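Local coordinates for autophagy protein 5 (Saccharomyces cerevisiae, PDB 2DYO) that takes part in autophagic vesicle formation and cytoplasm-to-vacuole transport, and is required for selective degradation of the nucleus and of mitochondria, at residues A36-R41 against W56-S61; T46-Y51 against F75-N80; H202-I207 against D268-L273; D250-V253 against I258-P261. All coordinates share one frame; numbering follows the deposited sequence.

Contact 1 of 4, residues A36-R41 against W56-S61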
loop_
_atom_site.group_PDB
_atom_site.type_symbol
_atom_site.label_atom_id
_atom_site.label_comp_id
_atom_site.label_asym_id
_atom_site.label_seq_id
_atom_site.Cartn_x
_atom_site.Cartn_y
_atom_site.Cartn_z
ATOM N N ALA A 36 11.980 -21.903 2.509
ATOM C CA ALA A 36 11.937 -20.633 3.226
ATOM C C ALA A 36 12.111 -19.390 2.356
ATOM O O ALA A 36 12.381 -18.309 2.877
ATOM C CB ALA A 36 12.988 -20.638 4.322
ATOM N N VAL A 37 11.951 -19.529 1.044
ATOM C CA VAL A 37 12.123 -18.386 0.151
ATOM C C VAL A 37 11.096 -18.333 -0.972
ATOM O O VAL A 37 10.840 -19.336 -1.638
ATOM C CB VAL A 37 13.531 -18.391 -0.496
ATOM C CG1 VAL A 37 13.722 -17.142 -1.342
ATOM C CG2 VAL A 37 14.600 -18.474 0.579
ATOM N N LEU A 38 10.510 -17.156 -1.171
ATOM C CA LEU A 38 9.531 -16.939 -2.232
ATOM C C LEU A 38 9.877 -15.655 -2.975
ATOM O O LEU A 38 10.060 -14.608 -2.360
ATOM C CB LEU A 38 8.111 -16.819 -1.661
ATOM C CG LEU A 38 7.473 -18.079 -1.073
ATOM C CD1 LEU A 38 7.459 -17.981 0.442
ATOM C CD2 LEU A 38 6.055 -18.224 -1.606
ATOM N N ARG A 39 9.965 -15.740 -4.298
ATOM C CA ARG A 39 10.286 -14.574 -5.120
ATOM C C ARG A 39 9.064 -14.261 -5.957
ATOM O O ARG A 39 8.803 -14.911 -6.969
ATOM C CB ARG A 39 11.496 -14.865 -6.008
ATOM C CG ARG A 39 12.750 -15.154 -5.205
ATOM C CD ARG A 39 12.901 -16.626 -4.955
ATOM N NE ARG A 39 13.741 -17.246 -5.972
ATOM C CZ ARG A 39 13.525 -18.448 -6.488
ATOM N NH1 ARG A 39 12.487 -19.166 -6.088
ATOM N NH2 ARG A 39 14.355 -18.937 -7.398
ATOM N N ILE A 40 8.322 -13.247 -5.528
ATOM C CA ILE A 40 7.076 -12.883 -6.181
ATOM C C ILE A 40 6.911 -11.436 -6.637
ATOM O O ILE A 40 7.668 -10.547 -6.256
ATOM C CB ILE A 40 5.907 -13.206 -5.235
ATOM C CG1 ILE A 40 6.137 -12.505 -3.888
ATOM C CG2 ILE A 40 5.824 -14.716 -5.017
ATOM C CD1 ILE A 40 5.017 -12.671 -2.884
ATOM N N ARG A 41 5.903 -11.225 -7.474
ATOM C CA ARG A 41 5.564 -9.901 -7.963
ATOM C C ARG A 41 4.310 -9.531 -7.191
ATOM O O ARG A 41 3.339 -10.295 -7.160
ATOM C CB ARG A 41 5.288 -9.932 -9.467
ATOM C CG ARG A 41 6.557 -10.057 -10.299
ATOM C CD ARG A 41 7.373 -8.767 -10.237
ATOM N NE ARG A 41 6.808 -7.719 -11.083
ATOM C CZ ARG A 41 7.284 -6.478 -11.151
ATOM N NH1 ARG A 41 8.329 -6.129 -10.419
ATOM N NH2 ARG A 41 6.720 -5.588 -11.954
ATOM N N TRP A 56 1.644 -20.295 3.215
ATOM C CA TRP A 56 1.277 -21.504 3.932
ATOM C C TRP A 56 1.335 -22.740 3.037
ATOM O O TRP A 56 1.914 -23.759 3.417
ATOM C CB TRP A 56 -0.122 -21.350 4.533
ATOM C CG TRP A 56 -0.172 -20.397 5.699
ATOM C CD1 TRP A 56 -1.056 -19.371 5.885
ATOM C CD2 TRP A 56 0.687 -20.396 6.844
ATOM N NE1 TRP A 56 -0.801 -18.733 7.076
ATOM C CE2 TRP A 56 0.264 -19.343 7.685
ATOM C CE3 TRP A 56 1.772 -21.187 7.245
ATOM C CZ2 TRP A 56 0.890 -19.058 8.902
ATOM C CZ3 TRP A 56 2.396 -20.903 8.458
ATOM C CH2 TRP A 56 1.950 -19.846 9.271
ATOM N N ASN A 57 0.749 -22.649 1.847
ATOM C CA ASN A 57 0.744 -23.779 0.924
ATOM C C ASN A 57 2.138 -24.296 0.587
ATOM O O ASN A 57 2.303 -25.470 0.266
ATOM C CB ASN A 57 0.033 -23.415 -0.378
ATOM C CG ASN A 57 0.077 -24.545 -1.398
ATOM O OD1 ASN A 57 -0.499 -25.614 -1.181
ATOM N ND2 ASN A 57 0.770 -24.318 -2.506
ATOM N N LYS A 58 3.144 -23.430 0.660
ATOM C CA LYS A 58 4.500 -23.845 0.328
ATOM C C LYS A 58 5.280 -24.448 1.489
ATOM O O LYS A 58 6.129 -25.313 1.279
ATOM C CB LYS A 58 5.295 -22.669 -0.251
ATOM C CG LYS A 58 6.711 -23.054 -0.660
ATOM C CD LYS A 58 7.467 -21.906 -1.308
ATOM C CE LYS A 58 8.803 -22.394 -1.846
ATOM N NZ LYS A 58 9.552 -21.344 -2.583
ATOM N N ILE A 59 4.995 -24.004 2.707
ATOM C CA ILE A 59 5.714 -24.503 3.874
ATOM C C ILE A 59 4.919 -25.477 4.745
ATOM O O ILE A 59 5.442 -26.003 5.728
ATOM C CB ILE A 59 6.183 -23.332 4.769
ATOM C CG1 ILE A 59 4.971 -22.590 5.339
ATOM C CG2 ILE A 59 7.042 -22.375 3.961
ATOM C CD1 ILE A 59 5.331 -21.483 6.312
ATOM N N LYS A 60 3.665 -25.719 4.383
ATOM C CA LYS A 60 2.799 -26.606 5.151
ATOM C C LYS A 60 3.449 -27.929 5.557
ATOM O O LYS A 60 3.457 -28.286 6.732
ATOM C CB LYS A 60 1.516 -26.886 4.365
ATOM C CG LYS A 60 1.759 -27.407 2.963
ATOM C CD LYS A 60 0.457 -27.602 2.200
ATOM C CE LYS A 60 0.734 -28.086 0.783
ATOM N NZ LYS A 60 -0.514 -28.348 0.013
ATOM N N SER A 61 4.001 -28.642 4.584
ATOM C CA SER A 61 4.629 -29.934 4.839
ATOM C C SER A 61 5.903 -29.908 5.681
ATOM O O SER A 61 6.386 -30.961 6.097
ATOM C CB SER A 61 4.923 -30.632 3.509
ATOM O OG SER A 61 3.728 -30.849 2.777
#

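Contact 2 of 4, residues T46-Y51 against F75-N80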
loop_
_atom_site.group_PDB
_atom_site.type_symbol
_atom_site.label_atom_id
_atom_site.label_comp_id
_atom_site.label_asym_id
_atom_site.label_seq_id
_atom_site.Cartn_x
_atom_site.Cartn_y
_atom_site.Cartn_z
ATOM N N THR A 46 -2.190 -3.348 -2.900
ATOM C CA THR A 46 -2.711 -4.551 -2.263
ATOM C C THR A 46 -2.077 -4.650 -0.886
ATOM O O THR A 46 -1.367 -3.737 -0.471
ATOM C CB THR A 46 -2.392 -5.831 -3.089
ATOM O OG1 THR A 46 -3.152 -6.932 -2.570
ATOM C CG2 THR A 46 -0.901 -6.174 -3.015
ATOM N N TYR A 47 -2.344 -5.740 -0.171
ATOM C CA TYR A 47 -1.764 -5.939 1.155
ATOM C C TYR A 47 -0.878 -7.183 1.137
ATOM O O TYR A 47 -1.182 -8.159 0.444
ATOM C CB TYR A 47 -2.846 -6.167 2.217
ATOM C CG TYR A 47 -3.753 -4.987 2.502
ATOM C CD1 TYR A 47 -3.234 -3.743 2.869
ATOM C CD2 TYR A 47 -5.136 -5.141 2.477
ATOM C CE1 TYR A 47 -4.083 -2.685 3.211
ATOM C CE2 TYR A 47 -5.985 -4.098 2.812
ATOM C CZ TYR A 47 -5.460 -2.878 3.181
ATOM O OH TYR A 47 -6.323 -1.866 3.539
ATOM N N LEU A 48 0.193 -7.162 1.923
ATOM C CA LEU A 48 1.098 -8.306 1.994
ATOM C C LEU A 48 0.369 -9.545 2.500
ATOM O O LEU A 48 0.685 -10.667 2.130
ATOM C CB LEU A 48 2.279 -7.993 2.929
ATOM C CG LEU A 48 3.313 -6.968 2.441
ATOM C CD1 LEU A 48 4.281 -6.650 3.580
ATOM C CD2 LEU A 48 4.060 -7.515 1.242
ATOM N N VAL A 49 -0.609 -9.321 3.367
ATOM C CA VAL A 49 -1.388 -10.397 3.952
ATOM C C VAL A 49 -2.177 -11.216 2.923
ATOM O O VAL A 49 -2.585 -12.350 3.194
ATOM C CB VAL A 49 -2.299 -9.829 5.046
ATOM C CG1 VAL A 49 -3.685 -9.551 4.514
ATOM C CG2 VAL A 49 -2.289 -10.747 6.254
ATOM N N ASN A 50 -2.374 -10.662 1.731
ATOM C CA ASN A 50 -3.077 -11.393 0.681
ATOM C C ASN A 50 -2.222 -12.547 0.145
ATOM O O ASN A 50 -2.675 -13.334 -0.698
ATOM C CB ASN A 50 -3.449 -10.447 -0.459
ATOM C CG ASN A 50 -4.588 -9.528 -0.080
ATOM O OD1 ASN A 50 -4.864 -8.530 -0.746
ATOM N ND2 ASN A 50 -5.276 -9.881 0.997
ATOM N N TYR A 51 -0.991 -12.651 0.638
ATOM C CA TYR A 51 -0.103 -13.713 0.193
ATOM C C TYR A 51 0.136 -14.814 1.226
ATOM O O TYR A 51 1.004 -15.666 1.039
ATOM C CB TYR A 51 1.228 -13.111 -0.282
ATOM C CG TYR A 51 1.014 -12.173 -1.446
ATOM C CD1 TYR A 51 0.566 -10.870 -1.237
ATOM C CD2 TYR A 51 1.107 -12.632 -2.757
ATOM C CE1 TYR A 51 0.197 -10.055 -2.306
ATOM C CE2 TYR A 51 0.742 -11.829 -3.831
ATOM C CZ TYR A 51 0.282 -10.542 -3.596
ATOM O OH TYR A 51 -0.140 -9.772 -4.651
ATOM N N PHE A 75 2.079 -13.953 14.546
ATOM C CA PHE A 75 2.843 -13.849 13.305
ATOM C C PHE A 75 2.757 -12.441 12.728
ATOM O O PHE A 75 1.688 -11.830 12.724
ATOM C CB PHE A 75 2.301 -14.838 12.273
ATOM C CG PHE A 75 2.255 -16.262 12.752
ATOM C CD1 PHE A 75 1.227 -17.106 12.344
ATOM C CD2 PHE A 75 3.238 -16.765 13.597
ATOM C CE1 PHE A 75 1.176 -18.430 12.769
ATOM C CE2 PHE A 75 3.198 -18.089 14.029
ATOM C CZ PHE A 75 2.163 -18.922 13.614
ATOM N N TRP A 76 3.885 -11.934 12.239
ATOM C CA TRP A 76 3.928 -10.604 11.638
ATOM C C TRP A 76 5.120 -10.481 10.693
ATOM O O TRP A 76 6.035 -11.313 10.719
ATOM C CB TRP A 76 3.979 -9.519 12.726
ATOM C CG TRP A 76 5.239 -9.467 13.544
ATOM C CD1 TRP A 76 6.389 -8.797 13.241
ATOM C CD2 TRP A 76 5.466 -10.096 14.813
ATOM N NE1 TRP A 76 7.315 -8.963 14.244
ATOM C CE2 TRP A 76 6.775 -9.757 15.219
ATOM C CE3 TRP A 76 4.689 -10.914 15.646
ATOM C CZ2 TRP A 76 7.328 -10.207 16.425
ATOM C CZ3 TRP A 76 5.239 -11.363 16.846
ATOM C CH2 TRP A 76 6.547 -11.007 17.221
ATOM N N PHE A 77 5.098 -9.457 9.846
ATOM C CA PHE A 77 6.178 -9.245 8.893
ATOM C C PHE A 77 7.235 -8.296 9.411
ATOM O O PHE A 77 6.963 -7.414 10.227
ATOM C CB PHE A 77 5.646 -8.684 7.575
ATOM C CG PHE A 77 4.705 -9.599 6.855
ATOM C CD1 PHE A 77 3.345 -9.308 6.797
ATOM C CD2 PHE A 77 5.178 -10.731 6.200
ATOM C CE1 PHE A 77 2.470 -10.128 6.095
ATOM C CE2 PHE A 77 4.308 -11.561 5.492
ATOM C CZ PHE A 77 2.952 -11.254 5.441
ATOM N N GLU A 78 8.451 -8.481 8.915
ATOM C CA GLU A 78 9.561 -7.633 9.293
ATOM C C GLU A 78 10.429 -7.305 8.092
ATOM O O GLU A 78 10.444 -8.030 7.096
ATOM C CB GLU A 78 10.397 -8.303 10.389
ATOM C CG GLU A 78 9.950 -7.926 11.790
ATOM C CD GLU A 78 10.779 -8.582 12.875
ATOM O OE1 GLU A 78 11.982 -8.834 12.643
ATOM O OE2 GLU A 78 10.229 -8.833 13.967
ATOM N N HIS A 79 11.127 -6.183 8.188
ATOM C CA HIS A 79 12.030 -5.729 7.146
ATOM C C HIS A 79 13.279 -5.272 7.884
ATOM O O HIS A 79 13.234 -4.338 8.685
ATOM C CB HIS A 79 11.408 -4.575 6.355
ATOM C CG HIS A 79 12.332 -3.970 5.344
ATOM N ND1 HIS A 79 13.186 -2.931 5.645
ATOM C CD2 HIS A 79 12.554 -4.275 4.043
ATOM C CE1 HIS A 79 13.893 -2.621 4.573
ATOM N NE2 HIS A 79 13.529 -3.422 3.587
ATOM N N ASN A 80 14.386 -5.955 7.627
ATOM C CA ASN A 80 15.643 -5.645 8.290
ATOM C C ASN A 80 15.453 -5.602 9.807
ATOM O O ASN A 80 15.841 -4.641 10.468
ATOM C CB ASN A 80 16.210 -4.311 7.784
ATOM C CG ASN A 80 16.695 -4.390 6.339
ATOM O OD1 ASN A 80 17.069 -5.462 5.855
ATOM N ND2 ASN A 80 16.710 -3.252 5.653
#

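Contact 3 of 4, residues H202-I207 against D268-L273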
loop_
_atom_site.group_PDB
_atom_site.type_symbol
_atom_site.label_atom_id
_atom_site.label_comp_id
_atom_site.label_asym_id
_atom_site.label_seq_id
_atom_site.Cartn_x
_atom_site.Cartn_y
_atom_site.Cartn_z
ATOM N N HIS A 202 -14.039 16.841 2.585
ATOM C CA HIS A 202 -12.755 16.770 3.288
ATOM C C HIS A 202 -11.868 15.807 2.514
ATOM O O HIS A 202 -12.365 14.991 1.744
ATOM C CB HIS A 202 -12.921 16.237 4.713
ATOM C CG HIS A 202 -13.539 17.211 5.667
ATOM N ND1 HIS A 202 -14.885 17.210 5.965
ATOM C CD2 HIS A 202 -12.991 18.202 6.407
ATOM C CE1 HIS A 202 -15.139 18.158 6.849
ATOM N NE2 HIS A 202 -14.006 18.776 7.134
ATOM N N ILE A 203 -10.557 15.887 2.710
ATOM C CA ILE A 203 -9.654 14.974 2.012
ATOM C C ILE A 203 -9.099 13.890 2.938
ATOM O O ILE A 203 -8.519 14.195 3.986
ATOM C CB ILE A 203 -8.435 15.714 1.394
ATOM C CG1 ILE A 203 -8.892 16.749 0.361
ATOM C CG2 ILE A 203 -7.493 14.699 0.732
ATOM C CD1 ILE A 203 -9.491 16.159 -0.903
ATOM N N PRO A 204 -9.284 12.610 2.567
ATOM C CA PRO A 204 -8.787 11.480 3.356
ATOM C C PRO A 204 -7.284 11.447 3.087
ATOM O O PRO A 204 -6.832 10.849 2.101
ATOM C CB PRO A 204 -9.496 10.272 2.735
ATOM C CG PRO A 204 -10.731 10.872 2.091
ATOM C CD PRO A 204 -10.181 12.140 1.496
ATOM N N LEU A 205 -6.525 12.106 3.951
ATOM C CA LEU A 205 -5.080 12.194 3.797
ATOM C C LEU A 205 -4.315 11.659 4.996
ATOM O O LEU A 205 -4.625 11.982 6.143
ATOM C CB LEU A 205 -4.678 13.656 3.577
ATOM C CG LEU A 205 -3.178 13.974 3.524
ATOM C CD1 LEU A 205 -2.570 13.397 2.245
ATOM C CD2 LEU A 205 -2.974 15.502 3.570
ATOM N N ILE A 206 -3.311 10.840 4.715
ATOM C CA ILE A 206 -2.454 10.291 5.746
ATOM C C ILE A 206 -1.049 10.746 5.372
ATOM O O ILE A 206 -0.636 10.619 4.216
ATOM C CB ILE A 206 -2.527 8.750 5.789
ATOM C CG1 ILE A 206 -3.881 8.334 6.377
ATOM C CG2 ILE A 206 -1.363 8.192 6.614
ATOM C CD1 ILE A 206 -4.140 6.848 6.398
ATOM N N ILE A 207 -0.339 11.308 6.344
ATOM C CA ILE A 207 1.021 11.803 6.125
ATOM C C ILE A 207 1.981 11.009 6.989
ATOM O O ILE A 207 1.771 10.882 8.189
ATOM C CB ILE A 207 1.139 13.291 6.504
ATOM C CG1 ILE A 207 0.141 14.118 5.688
ATOM C CG2 ILE A 207 2.562 13.776 6.251
ATOM C CD1 ILE A 207 0.080 15.595 6.082
ATOM N N ASP A 268 -6.760 17.349 -7.019
ATOM C CA ASP A 268 -6.206 16.586 -8.133
ATOM C C ASP A 268 -5.377 15.420 -7.618
ATOM O O ASP A 268 -5.536 14.281 -8.063
ATOM C CB ASP A 268 -5.316 17.476 -9.003
ATOM C CG ASP A 268 -6.058 18.067 -10.175
ATOM O OD1 ASP A 268 -6.555 17.283 -11.012
ATOM O OD2 ASP A 268 -6.143 19.310 -10.261
ATOM N N LEU A 269 -4.485 15.713 -6.678
ATOM C CA LEU A 269 -3.625 14.690 -6.108
ATOM C C LEU A 269 -4.473 13.552 -5.545
ATOM O O LEU A 269 -4.260 12.386 -5.878
ATOM C CB LEU A 269 -2.744 15.290 -5.011
ATOM C CG LEU A 269 -1.645 14.384 -4.453
ATOM C CD1 LEU A 269 -0.735 13.906 -5.578
ATOM C CD2 LEU A 269 -0.857 15.144 -3.411
ATOM N N TYR A 270 -5.441 13.885 -4.699
ATOM C CA TYR A 270 -6.298 12.855 -4.123
ATOM C C TYR A 270 -7.074 12.070 -5.178
ATOM O O TYR A 270 -6.979 10.846 -5.257
ATOM C CB TYR A 270 -7.313 13.452 -3.150
ATOM C CG TYR A 270 -8.252 12.388 -2.615
ATOM C CD1 TYR A 270 -7.848 11.532 -1.592
ATOM C CD2 TYR A 270 -9.499 12.166 -3.208
ATOM C CE1 TYR A 270 -8.656 10.475 -1.176
ATOM C CE2 TYR A 270 -10.319 11.104 -2.800
ATOM C CZ TYR A 270 -9.886 10.262 -1.783
ATOM O OH TYR A 270 -10.669 9.200 -1.388
ATOM N N SER A 271 -7.846 12.779 -5.992
ATOM C CA SER A 271 -8.673 12.122 -6.995
ATOM C C SER A 271 -7.915 11.216 -7.952
ATOM O O SER A 271 -8.479 10.258 -8.468
ATOM C CB SER A 271 -9.469 13.161 -7.793
ATOM O OG SER A 271 -8.615 13.924 -8.616
ATOM N N LYS A 272 -6.635 11.495 -8.170
ATOM C CA LYS A 272 -5.847 10.699 -9.100
ATOM C C LYS A 272 -4.854 9.726 -8.483
ATOM O O LYS A 272 -4.692 8.604 -8.972
ATOM C CB LYS A 272 -5.119 11.636 -10.069
ATOM C CG LYS A 272 -6.076 12.373 -10.991
ATOM C CD LYS A 272 -5.398 13.493 -11.762
ATOM C CE LYS A 272 -6.397 14.149 -12.712
ATOM N NZ LYS A 272 -5.910 15.441 -13.252
ATOM N N LEU A 273 -4.188 10.146 -7.414
ATOM C CA LEU A 273 -3.191 9.294 -6.789
ATOM C C LEU A 273 -3.555 8.596 -5.475
ATOM O O LEU A 273 -2.692 7.979 -4.847
ATOM C CB LEU A 273 -1.892 10.091 -6.617
ATOM C CG LEU A 273 -0.913 10.020 -7.799
ATOM C CD1 LEU A 273 -1.637 10.246 -9.120
ATOM C CD2 LEU A 273 0.195 11.036 -7.599
#

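Contact 4 of 4, residues D250-V253 against I258-P261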
loop_
_atom_site.group_PDB
_atom_site.type_symbol
_atom_site.label_atom_id
_atom_site.label_comp_id
_atom_site.label_asym_id
_atom_site.label_seq_id
_atom_site.Cartn_x
_atom_site.Cartn_y
_atom_site.Cartn_z
ATOM N N ASP A 250 13.116 21.834 2.791
ATOM C CA ASP A 250 14.021 20.694 2.924
ATOM C C ASP A 250 13.240 19.388 2.993
ATOM O O ASP A 250 13.776 18.334 3.353
ATOM C CB ASP A 250 14.885 20.842 4.178
ATOM C CG ASP A 250 15.918 19.742 4.304
ATOM O OD1 ASP A 250 16.608 19.464 3.300
ATOM O OD2 ASP A 250 16.044 19.155 5.399
ATOM N N VAL A 251 11.965 19.464 2.642
ATOM C CA VAL A 251 11.100 18.296 2.655
ATOM C C VAL A 251 10.658 17.998 1.234
ATOM O O VAL A 251 10.310 18.913 0.492
ATOM C CB VAL A 251 9.808 18.545 3.476
ATOM C CG1 VAL A 251 9.080 17.235 3.697
ATOM C CG2 VAL A 251 10.129 19.224 4.791
ATOM N N MET A 252 10.694 16.729 0.845
ATOM C CA MET A 252 10.221 16.338 -0.479
ATOM C C MET A 252 8.975 15.495 -0.237
ATOM O O MET A 252 8.946 14.674 0.673
ATOM C CB MET A 252 11.265 15.507 -1.234
ATOM C CG MET A 252 10.731 14.896 -2.529
ATOM S SD MET A 252 12.008 14.127 -3.559
ATOM C CE MET A 252 12.392 12.681 -2.637
ATOM N N VAL A 253 7.945 15.724 -1.039
ATOM C CA VAL A 253 6.699 14.987 -0.915
ATOM C C VAL A 253 6.694 13.860 -1.932
ATOM O O VAL A 253 6.858 14.099 -3.123
ATOM C CB VAL A 253 5.500 15.902 -1.180
ATOM C CG1 VAL A 253 4.197 15.108 -1.087
ATOM C CG2 VAL A 253 5.508 17.046 -0.175
ATOM N N ILE A 258 6.421 8.675 -6.478
ATOM C CA ILE A 258 6.982 9.750 -7.293
ATOM C C ILE A 258 7.016 11.088 -6.555
ATOM O O ILE A 258 6.345 11.265 -5.539
ATOM C CB ILE A 258 6.202 9.949 -8.621
ATOM C CG1 ILE A 258 4.790 10.463 -8.333
ATOM C CG2 ILE A 258 6.142 8.636 -9.397
ATOM C CD1 ILE A 258 4.065 10.965 -9.570
ATOM N N GLU A 259 7.797 12.027 -7.083
ATOM C CA GLU A 259 7.929 13.355 -6.492
ATOM C C GLU A 259 6.749 14.237 -6.882
ATOM O O GLU A 259 6.376 14.302 -8.052
ATOM C CB GLU A 259 9.230 14.011 -6.966
ATOM C CG GLU A 259 9.527 15.340 -6.287
ATOM C CD GLU A 259 10.722 16.054 -6.901
ATOM O OE1 GLU A 259 11.740 15.381 -7.171
ATOM O OE2 GLU A 259 10.642 17.284 -7.104
ATOM N N ILE A 260 6.163 14.919 -5.902
ATOM C CA ILE A 260 5.029 15.791 -6.155
ATOM C C ILE A 260 5.408 17.253 -5.888
ATOM O O ILE A 260 5.936 17.586 -4.824
ATOM C CB ILE A 260 3.820 15.402 -5.266
ATOM C CG1 ILE A 260 3.458 13.923 -5.480
ATOM C CG2 ILE A 260 2.627 16.273 -5.603
ATOM C CD1 ILE A 260 3.012 13.576 -6.891
ATOM N N PRO A 261 5.156 18.141 -6.864
ATOM C CA PRO A 261 5.465 19.574 -6.744
ATOM C C PRO A 261 4.573 20.245 -5.697
ATOM O O PRO A 261 3.423 19.850 -5.521
ATOM C CB PRO A 261 5.173 20.118 -8.144
ATOM C CG PRO A 261 5.263 18.920 -9.039
ATOM C CD PRO A 261 4.637 17.831 -8.207
HETATM O O HOH W 1 8.053 17.816 -3.013
#

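Contact 1 of 4, residues A36-R41 against W56-S61
In the first ubiquitin-like domain, helix 52-59 is tied to strand 37-43 by one lysine, K58, which reaches V37 and L38. Its NZ donates a hydrogen bond of 2.6 Å to V37 O, arriving nearly along the C=O axis (C=O...N angle 160°). The side chain gets that far because it is fully stretched: CG stands anti to the backbone N (chi1 -178°), and every later torsion is close to 180°. K58 CD lies 3.8 Å from L38 CG and 4.0 Å from L38 CD2. The two side chains lie side by side and point opposite ways, so that the lysine's apolar shaft runs along the leucine while its ammonium group goes on to the strand backbone. The same NZ donates to E34 O, just ahead of the strand, and two carbonyls thus grip one ammonium group. Shortened to an alanine, K58 is likely to leave V37 O and E34 O without this donor and to open a gap beside L38 CG and CD2. R39 NH1, 5.1 Å from K58 NZ, is a like charge, but it forms a salt bridge with an acidic side chain of the other protein chain. L38 also packs on L54 of helix 52-59, and its backbone pairs with V20 of strand 15-22; I59 turns from the helix onto I22 of that strand and onto L27.

Contact 2 of 4, residues T46-Y51 against F75-N80
The ring of F77 takes L48 against it: L48 CD1 sits 4.2 Å above one face, offset toward the rim, while L48 CB approaches the ring obliquely, 3.8 Å from F77 CE1. V49 N comes in obliquely too, 4.2 Å from the same CE1, so one corner of the phenyl ring meets the start of the 3-10 turn 48-51. F77 CZ extends this patch to the backbone, 4.1 Å from L48 O. With CG anti to the carbonyl carbon (chi1 -63°), the F77 ring is carried off its strand toward that turn. No hydrogen bond crosses here; the contact is buried and made mostly by apolar groups. Within the turn, Y51 N bonds to L48 O at 3.0 Å, and the Y51 ring has L48 C at its edge, in plane. Y51 is also the N-cap residue of helix 52-59. Without the phenyl ring, as with a serine here, a gap would probably open against L48 CB and CD1. F77 also packs on I121 of strand 118-126, and its backbone pairs with I84 of strand 82-84. V49 and N50 rest on A143 of helix 142-159, and N50 reaches W177 of helix 170-182, so the turn lies between the ubiquitin-like sheet and the helical region.

Contact 3 of 4, residues H202-I207 against D268-L273
P204 and Y270 stand roughly perpendicular, with P204 CD laid over one face of the tyrosine ring. P204 CD comes closest: it stands 3.9 Å from the Y270 ring centroid, 29° off the normal, a CH-pi contact, and its nearest ring atom is Y270 CE1 at 3.5 Å. The rest of the pyrrolidine follows the outer part of the ring, with P204 CG 3.9 Å from Y270 OH. I203 meets the tyrosine in another way. These two side chains lie alongside each other, heading in opposing directions, I203 CG2 coming obliquely to Y270 CD1 at 3.9 Å and I203 CD1 reaching back to Y270 CB at 4.1 Å. The isoleucine therefore packs at the root of the tyrosine and the proline nearer its hydroxyl end. Y270 spans both because its CG is anti to the backbone N (chi1 177°), which carries the ring away from the helix toward the segment 202-207. Its hydroxyl is not left to the apolar surroundings: Y270 OH is hydrogen-bonded to G278 O and to R274 NH1, which hold the far end of the ring in place. The contact fastens helix 266-273 to segment 202-207, on strand 205-208 of the second ubiquitin-like domain. Y270 also packs on L280 of strand 280-286 and on V154 and L158 of helix 142-159, whose I157 meets P204, so the helical region closes over this site.

Contact 4 of 4, residues D250-V253 against I258-P261
Backbone bonding joins V253 and I260 across the hairpin of strands 251-255 and 258-260: I260 N donates to V253 O at 3.0 Å with a fairly straight N-H...O angle of 161°. The return bond is replaced by a water, which accepts from V253 N (2.9 Å) and donates to I260 O (2.8 Å). This bridge is consistent with the two short segments running at 111° to each other, far from a regular antiparallel pair. Apolar contact is modest, V253 CG1 lying 4.2 Å from I260 CB. M252 and E259 make the third kind of contact, their chains set nearly square to each other: M252 SD is 3.8 Å from E259 OE1 and 3.9 Å from E259 CG, so the thioether rests against the glutamate's stem and carboxylate. E259 O accepts a hydrogen bond from a basic side chain of the other protein chain. Strand 258-260 is the outermost of its sheet within this chain, while strand 251-255 pairs with strand 280-286 through M252 and V285. V253 packs on I282 of that strand, and I260 reaches L269 and L273 of helix 266-273.

The four contacts fall into two pairs, one in each ubiquitin-like domain. Contact 1 uses helix 52-59 and contact 2 the turn leading into it; their centres are 13 Å apart, both reach one sheet, and they touch where I40 CD1 meets Y51 CD2 and W56 CH2 meets F75 CE1, both at 3.9 Å. Contacts 3 and 4, with centres 15 Å apart, share the second sheet: contact 4 is nested inside the chain loop closed by contact 3, and I260 CD1 lies 3.9 Å from L273 CD2. The two pairs do not touch each other; contacts 2 and 3 come within about 9 Å at their nearest atoms, and helix 142-159 packs against both. That helix also carries K152, the site of ATG12 conjugation, unmodified here.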